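Local coordinates for protein cell divisionFtsK/SpoIIIE (Thermomonospora curvata, PDB 4NH0) that may act as the translocase subunit of the ESX type VII secretion system, which exports EsxA and EsxB, and binds EsxB through its third FtsK domain, at residues 1046-1051 / 1077-1082; 950-955 / 1103-1108; 1056-1061 / 1088-1093. One frame throughout, in Å; residues are numbered along the deposited sequence.

Interaction 1 (1046-1051 / 1077-1082); sequences DYEMVA and ARSMGG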
# COMPACT_ATOMS: atom_id res chain seq x y z
N ASP A 1046 12.76 -50.65 16.22
CA ASP A 1046 12.86 -50.39 17.66
C ASP A 1046 14.26 -50.70 18.17
O ASP A 1046 14.45 -51.61 18.98
CB ASP A 1046 11.82 -51.21 18.42
CG ASP A 1046 10.40 -50.85 18.04
OD1 ASP A 1046 10.08 -49.64 18.00
OD2 ASP A 1046 9.59 -51.77 17.79
N TYR A 1047 15.24 -49.94 17.69
CA TYR A 1047 16.64 -50.17 18.02
C TYR A 1047 16.94 -49.87 19.49
O TYR A 1047 17.90 -50.41 20.05
CB TYR A 1047 17.54 -49.32 17.12
CG TYR A 1047 19.02 -49.51 17.36
CD1 TYR A 1047 19.69 -50.61 16.84
CD2 TYR A 1047 19.75 -48.59 18.09
CE1 TYR A 1047 21.04 -50.79 17.06
CE2 TYR A 1047 21.10 -48.76 18.31
CZ TYR A 1047 21.74 -49.86 17.79
OH TYR A 1047 23.09 -50.03 18.01
N GLU A 1048 16.14 -49.02 20.11
CA GLU A 1048 16.36 -48.66 21.50
C GLU A 1048 16.10 -49.84 22.43
O GLU A 1048 16.61 -49.89 23.55
CB GLU A 1048 15.47 -47.47 21.90
CG GLU A 1048 14.00 -47.81 22.11
CD GLU A 1048 13.23 -47.92 20.81
OE1 GLU A 1048 13.85 -47.80 19.73
OE2 GLU A 1048 12.00 -48.13 20.87
N MET A 1049 15.31 -50.80 21.95
CA MET A 1049 14.97 -51.98 22.74
C MET A 1049 15.94 -53.12 22.48
O MET A 1049 15.92 -54.13 23.18
CB MET A 1049 13.54 -52.43 22.43
CG MET A 1049 12.47 -51.46 22.90
SD MET A 1049 10.90 -51.71 22.05
CE MET A 1049 10.65 -53.46 22.31
N VAL A 1050 16.80 -52.95 21.48
CA VAL A 1050 17.79 -53.97 21.15
C VAL A 1050 19.19 -53.48 21.54
O VAL A 1050 20.16 -54.24 21.50
CB VAL A 1050 17.75 -54.33 19.65
CG1 VAL A 1050 18.49 -53.29 18.83
CG2 VAL A 1050 18.34 -55.71 19.41
N ALA A 1051 19.28 -52.21 21.92
CA ALA A 1051 20.55 -51.63 22.33
C ALA A 1051 20.71 -51.65 23.85
O ALA A 1051 20.95 -50.62 24.47
CB ALA A 1051 20.67 -50.20 21.81
N ALA A 1077 15.56 -48.22 12.77
CA ALA A 1077 14.63 -47.25 13.34
C ALA A 1077 14.78 -47.22 14.86
O ALA A 1077 14.83 -48.27 15.51
CB ALA A 1077 13.21 -47.59 12.96
N ARG A 1078 14.85 -46.02 15.43
CA ARG A 1078 15.00 -45.88 16.87
C ARG A 1078 14.04 -44.83 17.42
O ARG A 1078 13.73 -43.84 16.76
CB ARG A 1078 16.44 -45.50 17.22
CG ARG A 1078 16.74 -45.57 18.71
CD ARG A 1078 18.10 -44.99 19.05
NE ARG A 1078 18.36 -45.07 20.48
CZ ARG A 1078 17.72 -44.36 21.40
NH1 ARG A 1078 16.76 -43.52 21.04
NH2 ARG A 1078 18.02 -44.50 22.68
N SER A 1079 13.57 -45.06 18.65
CA SER A 1079 12.69 -44.11 19.31
C SER A 1079 13.41 -42.80 19.59
O SER A 1079 14.62 -42.70 19.41
CB SER A 1079 12.15 -44.70 20.62
OG SER A 1079 11.29 -43.78 21.27
N MET A 1080 12.66 -41.81 20.05
CA MET A 1080 13.21 -40.47 20.25
C MET A 1080 13.93 -40.35 21.59
O MET A 1080 14.92 -39.62 21.71
CB MET A 1080 12.10 -39.43 20.16
CG MET A 1080 12.61 -38.02 20.05
SD MET A 1080 13.74 -37.85 18.67
CE MET A 1080 14.55 -36.32 19.11
N GLY A 1081 13.43 -41.06 22.60
CA GLY A 1081 13.97 -40.97 23.95
C GLY A 1081 15.42 -41.36 24.07
O GLY A 1081 15.80 -42.49 23.77
N GLY A 1082 16.25 -40.42 24.53
CA GLY A 1082 17.66 -40.68 24.75
C GLY A 1082 18.43 -40.96 23.48
O GLY A 1082 19.52 -41.54 23.51
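Glu-1048 CB sits over the centre of one face of the Arg-1078 guanidinium, 3.8 Å above its plane. At the edge of that group, Gly-1081 O lies in the guanidinium plane and takes both Arg-1078 NH1 and NH2, end-on, at 3.1 and 3.2 Å; NH2 also lies in the carbonyl plane, NH1 above it. The Tyr-1047 ring meets Arg-1078 by its edge: CD2 lies 4.1 Å from the Arg-1078 CD methylene, ring and guanidinium planes 55° apart. The Glu-1048 carboxylate takes Ser-1079 N on OE1 (3.0 Å) from well above its plane, while Ser-1079 CB packs against Glu-1048 CD. The Glu-1048 chain, bent at chi2 (-79°), carries the carboxylate back to that amide. Between the backbones, Tyr-1047 N donates to Ala-1077 O at 2.8 Å. An alanine at Arg-1078 is likely to leave Gly-1081 O without its two donors, free the 1079-1082 turn to shift, and uncover Glu-1048 CB and the tyrosine edge. Asp-1046, hydrogen-bonded to Ser-982, touches the bound ATP. The contact joins the C-terminal ends of the neighbouring parallel strands 1039-1045 and 1072-1078 beside the nucleotide, as in the P-loop NTPase fold, where the first would be the Walker B strand.

Interaction 2 (950-955 / 1103-1108); sequences TECGKS and LVMSGN. With MG (magnesium ion), chain E; ATP (adenosine-5'-triphosphate), chain F.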
# COMPACT_ATOMS: atom_id res chain seq x y z
N THR A 950 7.12 -41.88 19.72
CA THR A 950 6.10 -42.92 19.68
C THR A 950 4.96 -42.55 18.74
O THR A 950 4.46 -41.43 18.78
CB THR A 950 5.53 -43.21 21.08
OG1 THR A 950 5.04 -42.00 21.65
CG2 THR A 950 6.60 -43.79 21.98
N GLU A 951 4.57 -43.50 17.90
CA GLU A 951 3.50 -43.32 16.92
C GLU A 951 3.74 -42.11 16.03
O GLU A 951 2.95 -41.16 16.03
CB GLU A 951 2.15 -43.18 17.63
CG GLU A 951 1.74 -44.41 18.43
CD GLU A 951 0.33 -44.30 18.97
OE1 GLU A 951 -0.45 -43.49 18.43
OE2 GLU A 951 -0.00 -45.03 19.93
N CYS A 952 4.83 -42.15 15.26
CA CYS A 952 5.13 -41.08 14.32
C CYS A 952 5.16 -41.62 12.90
O CYS A 952 4.84 -40.90 11.95
CB CYS A 952 6.47 -40.42 14.66
SG CYS A 952 7.90 -41.48 14.38
N GLY A 953 5.53 -42.89 12.76
CA GLY A 953 5.55 -43.53 11.46
C GLY A 953 6.82 -44.31 11.17
O GLY A 953 7.18 -44.50 10.01
N LYS A 954 7.49 -44.77 12.23
CA LYS A 954 8.72 -45.53 12.07
C LYS A 954 8.47 -46.88 11.42
O LYS A 954 8.98 -47.16 10.34
CB LYS A 954 9.42 -45.73 13.43
CG LYS A 954 9.94 -44.45 14.06
CD LYS A 954 10.30 -44.67 15.53
CE LYS A 954 9.10 -44.42 16.43
NZ LYS A 954 8.22 -45.61 16.57
N SER A 955 7.67 -47.71 12.06
CA SER A 955 7.38 -49.05 11.58
C SER A 955 6.78 -49.05 10.18
O SER A 955 7.08 -49.93 9.37
CB SER A 955 6.43 -49.77 12.54
OG SER A 955 6.96 -49.81 13.86
N LEU A 1103 16.65 -39.83 8.45
CA LEU A 1103 15.38 -39.13 8.61
C LEU A 1103 15.11 -38.82 10.07
O LEU A 1103 15.16 -39.70 10.93
CB LEU A 1103 14.23 -39.96 8.02
CG LEU A 1103 12.84 -39.33 8.12
CD1 LEU A 1103 12.84 -37.97 7.48
CD2 LEU A 1103 11.81 -40.22 7.47
N VAL A 1104 14.82 -37.56 10.36
CA VAL A 1104 14.47 -37.14 11.71
C VAL A 1104 13.01 -36.72 11.76
O VAL A 1104 12.65 -35.67 11.22
CB VAL A 1104 15.37 -35.99 12.20
CG1 VAL A 1104 14.93 -35.53 13.58
CG2 VAL A 1104 16.82 -36.42 12.22
N MET A 1105 12.18 -37.52 12.41
CA MET A 1105 10.75 -37.26 12.46
C MET A 1105 10.37 -36.44 13.68
O MET A 1105 11.13 -35.59 14.13
CB MET A 1105 9.97 -38.58 12.44
CG MET A 1105 10.04 -39.31 11.11
SD MET A 1105 9.27 -40.94 11.17
CE MET A 1105 8.89 -41.19 9.44
N SER A 1106 9.17 -36.69 14.20
CA SER A 1106 8.66 -35.95 15.35
C SER A 1106 9.47 -36.26 16.61
O SER A 1106 9.83 -37.41 16.85
CB SER A 1106 7.19 -36.28 15.58
OG SER A 1106 6.67 -35.56 16.69
N GLY A 1107 9.75 -35.23 17.40
CA GLY A 1107 10.49 -35.40 18.63
C GLY A 1107 10.54 -34.13 19.45
O GLY A 1107 9.64 -33.29 19.36
N ASN A 1108 11.58 -33.99 20.26
CA ASN A 1108 11.78 -32.78 21.03
C ASN A 1108 13.23 -32.32 20.97
O ASN A 1108 14.12 -33.08 20.59
CB ASN A 1108 11.34 -32.97 22.48
CG ASN A 1108 12.11 -34.06 23.19
OD1 ASN A 1108 12.59 -35.00 22.56
ND2 ASN A 1108 12.22 -33.94 24.51
MG MG E . 6.87 -48.86 15.88
PG ATP F . 5.34 -47.19 17.81
O1G ATP F . 4.23 -48.15 17.44
O2G ATP F . 5.12 -46.45 19.10
O3G ATP F . 6.72 -47.77 17.64
PB ATP F . 5.41 -46.43 15.13
O1B ATP F . 5.41 -47.93 14.98
O2B ATP F . 6.56 -45.63 14.57
O3B ATP F . 5.26 -46.05 16.68
PA ATP F . 3.43 -46.59 13.19
O1A ATP F . 4.38 -46.45 12.03
O2A ATP F . 3.00 -47.97 13.63
O3A ATP F . 4.08 -45.84 14.45
O5' ATP F . 2.13 -45.71 12.89
C5' ATP F . 1.29 -45.27 13.95
C4' ATP F . 0.17 -44.44 13.35
O4' ATP F . 0.73 -43.43 12.51
C3' ATP F . -0.74 -45.30 12.48
O3' ATP F . -2.05 -45.34 13.04
C2' ATP F . -0.77 -44.63 11.12
O2' ATP F . -2.12 -44.29 10.79
C1' ATP F . 0.06 -43.37 11.25
N9 ATP F . 1.07 -43.31 10.16
C8 ATP F . 2.13 -44.12 10.04
N7 ATP F . 2.86 -43.81 8.93
C5 ATP F . 2.25 -42.77 8.33
C6 ATP F . 2.49 -41.95 7.12
N6 ATP F . 3.56 -42.18 6.32
N1 ATP F . 1.61 -40.96 6.85
C2 ATP F . 0.55 -40.72 7.64
N3 ATP F . 0.27 -41.43 8.75
C4 ATP F . 1.07 -42.45 9.14
O HOH W 1 8.69 -49.15 15.09
O HOH W 2 5.69 -50.48 15.63
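ATP O2B is gripped from several directions by residues 953-955: Lys-954 NZ at 2.6 Å and Lys-954 N at 2.7 Å both donate to it, and Gly-953 N and Ser-955 N add weak bonds. The lysine chain turns at chi3 (-89°) and again at chi4 (85°), curling round the oxygen so that NZ also reaches the bridging O3B. Glu-951 N covers the gamma side, donating to O3B at 2.9 Å and, more distantly, to O2G. These donors in the loop and at the start of helix 954-968, with Gly-953 as N-cap, probably offset the negative charge of the phosphates. Gly-953 has a phi of 133°, and a CB there would run into the preceding carbonyl and adenine N7. Ser-955 OG holds the magnesium ion at 2.2 Å; the metal also takes O1B, O3G and two waters, and the same hydroxyl is hydrogen-bonded to Asp-1045. Segment 1103-1108 closes the other side without polar bonds. Cys-952 SG lies against Met-1105 SD at 3.5 Å, and the extended methionine brings its CE to 3.8 Å from Gly-953 O. Cys-952 CB faces Ser-1106 CB; the Ser-1106 hydroxyl is hydrogen-bonded to Asp-949. Met-1105 also touches Val-946, Leu-957 and Thr-1142, so the methionine side chain packs among the strand before the loop, the helix after it and a further strand. Together these features are those of a Walker A P-loop, its phosphate-binding turn backed by a neighbouring strand end.

Interaction 3 (1056-1061 / 1088-1093); sequences PLRPLA and YEPIIQ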
# COMPACT_ATOMS: atom_id res chain seq x y z
N PRO A 1056 23.10 -57.16 20.72
CA PRO A 1056 23.38 -58.22 19.74
C PRO A 1056 24.00 -57.69 18.45
O PRO A 1056 24.70 -58.43 17.76
CB PRO A 1056 21.99 -58.80 19.46
CG PRO A 1056 21.17 -58.43 20.64
CD PRO A 1056 21.67 -57.09 21.06
N LEU A 1057 23.75 -56.42 18.12
CA LEU A 1057 24.24 -55.83 16.88
C LEU A 1057 25.69 -55.39 16.97
O LEU A 1057 26.32 -55.07 15.96
CB LEU A 1057 23.37 -54.64 16.47
CG LEU A 1057 22.00 -54.92 15.83
CD1 LEU A 1057 22.13 -55.93 14.71
CD2 LEU A 1057 20.98 -55.37 16.86
N ARG A 1058 26.22 -55.38 18.19
CA ARG A 1058 27.58 -54.88 18.45
C ARG A 1058 28.70 -55.50 17.59
O ARG A 1058 29.57 -54.76 17.12
CB ARG A 1058 27.91 -55.08 19.94
CG ARG A 1058 29.28 -54.55 20.35
CD ARG A 1058 29.45 -53.09 19.97
NE ARG A 1058 30.76 -52.58 20.37
CZ ARG A 1058 31.87 -52.74 19.66
NH1 ARG A 1058 31.84 -53.40 18.51
NH2 ARG A 1058 33.01 -52.24 20.10
N PRO A 1059 28.70 -56.83 17.39
CA PRO A 1059 29.81 -57.40 16.61
C PRO A 1059 29.92 -56.87 15.18
O PRO A 1059 31.02 -56.87 14.62
CB PRO A 1059 29.48 -58.90 16.58
CG PRO A 1059 28.69 -59.12 17.80
CD PRO A 1059 27.85 -57.90 17.96
N LEU A 1060 28.82 -56.42 14.60
CA LEU A 1060 28.80 -55.97 13.21
C LEU A 1060 29.35 -54.56 13.02
O LEU A 1060 29.48 -54.08 11.90
CB LEU A 1060 27.39 -56.05 12.64
CG LEU A 1060 26.77 -57.45 12.56
CD1 LEU A 1060 25.31 -57.37 12.13
CD2 LEU A 1060 27.56 -58.32 11.60
N ALA A 1061 29.68 -53.90 14.13
CA ALA A 1061 30.10 -52.51 14.11
C ALA A 1061 31.40 -52.29 13.33
O ALA A 1061 31.62 -51.22 12.77
CB ALA A 1061 30.26 -51.99 15.53
N TYR A 1088 26.51 -41.89 20.26
CA TYR A 1088 27.88 -42.26 20.57
C TYR A 1088 28.06 -43.78 20.63
O TYR A 1088 29.16 -44.27 20.87
CB TYR A 1088 28.32 -41.62 21.88
CG TYR A 1088 28.20 -40.11 21.88
CD1 TYR A 1088 29.08 -39.32 21.16
CD2 TYR A 1088 27.20 -39.48 22.61
CE1 TYR A 1088 28.98 -37.95 21.16
CE2 TYR A 1088 27.08 -38.10 22.61
CZ TYR A 1088 27.97 -37.34 21.88
OH TYR A 1088 27.86 -35.97 21.88
N GLU A 1089 26.97 -44.51 20.42
CA GLU A 1089 27.02 -45.96 20.37
C GLU A 1089 27.76 -46.41 19.11
O GLU A 1089 27.55 -45.84 18.04
CB GLU A 1089 25.61 -46.55 20.40
CG GLU A 1089 24.78 -46.11 21.59
CD GLU A 1089 23.34 -46.57 21.50
OE1 GLU A 1089 22.98 -47.20 20.48
OE2 GLU A 1089 22.57 -46.30 22.44
N PRO A 1090 28.62 -47.43 19.24
CA PRO A 1090 29.50 -47.92 18.17
C PRO A 1090 28.79 -48.10 16.82
O PRO A 1090 29.33 -47.70 15.79
CB PRO A 1090 29.98 -49.27 18.70
CG PRO A 1090 29.95 -49.10 20.18
CD PRO A 1090 28.76 -48.23 20.47
N ILE A 1091 27.61 -48.70 16.83
CA ILE A 1091 26.84 -48.91 15.61
C ILE A 1091 26.41 -47.58 14.98
O ILE A 1091 26.78 -47.28 13.85
CB ILE A 1091 25.59 -49.77 15.87
CG1 ILE A 1091 25.98 -51.21 16.18
CG2 ILE A 1091 24.66 -49.74 14.66
CD1 ILE A 1091 26.58 -51.94 15.00
N ILE A 1092 25.64 -46.81 15.73
CA ILE A 1092 25.08 -45.56 15.23
C ILE A 1092 26.15 -44.51 14.94
O ILE A 1092 26.07 -43.79 13.94
CB ILE A 1092 24.05 -44.98 16.22
CG1 ILE A 1092 22.87 -45.94 16.37
CG2 ILE A 1092 23.56 -43.62 15.76
CD1 ILE A 1092 21.71 -45.38 17.16
N GLN A 1093 27.16 -44.43 15.80
CA GLN A 1093 28.18 -43.39 15.66
C GLN A 1093 28.98 -43.56 14.37
O GLN A 1093 29.50 -42.58 13.83
CB GLN A 1093 29.13 -43.40 16.87
CG GLN A 1093 30.20 -44.49 16.85
CD GLN A 1093 31.51 -44.01 16.25
OE1 GLN A 1093 31.67 -42.83 15.94
NE2 GLN A 1093 32.45 -44.93 16.07
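Ile-1091 pushes its CD1 methyl into a hollow formed by residues 1057-1061, around the 3-10 turn 1058-1060, a packing of loop against helix within the P-loop NTPase fold of the third FtsK domain. The turn lies in the connection between strands 1039-1045 and 1072-1078, and Ile-1091 is in the first turn of helix 1090-1097. The hollow is walled by Leu-1057 O, the Leu-1060 carbonyl carbon and Ala-1061; CD1 stands 3.7 Å from both CA and CB of Ala-1061. Folding at chi2 (-68°) swings this methyl toward the turn, although the CB branch point does not itself face it. The small alanine side chain lets the backbones come close, with Ala-1061 CA and Ile-1091 CA 5.1 Å apart. Leu-1057 borders the hollow with its CB, 4.3 Å from Ile-1091 CG1, while its branched end turns away toward Val-1050 and Leu-1042. Leu-1060 packs largely behind the turn, on Leu-1042 and on Val-1008 and Ile-1011 of helix 1001-1017. Tyr-1047 and Ile-1076 also touch Ile-1091. Nearer the surface Pro-1090 forms a second bump: its CB meets Ala-1061 CB and also lies over one face of the Arg-1058 guanidinium, offset toward the rim. The arginine chain, bent at chi2 (55°), crosses the proline at about a right angle, bringing Arg-1058 NE to 3.6 Å from Pro-1090 CG.

In the fold
All three contacts lie in the third FtsK domain and step outward from its nucleotide. Interaction 2 holds the triphosphate and magnesium ion themselves. Interaction 1, the two centres about 11 Å apart, meets it where Ala-1077 CB approaches Lys-954 CB at 4.3 Å and Met-1080 CG packs on Gly-1107 CA at 3.7 Å; the nearest atoms of its Asp-1046 side chain are about 4 Å from ATP and from the magnesium ion. Interactions 1 and 3, centres about 13 Å apart, join through Tyr-1047, whose OH lies 3.3 Å from Ile-1091 CB. Interactions 2 and 3 do not touch, their nearest atoms being about 10 Å apart, so interaction 1 bridges the P-loop and helix 1090-1097.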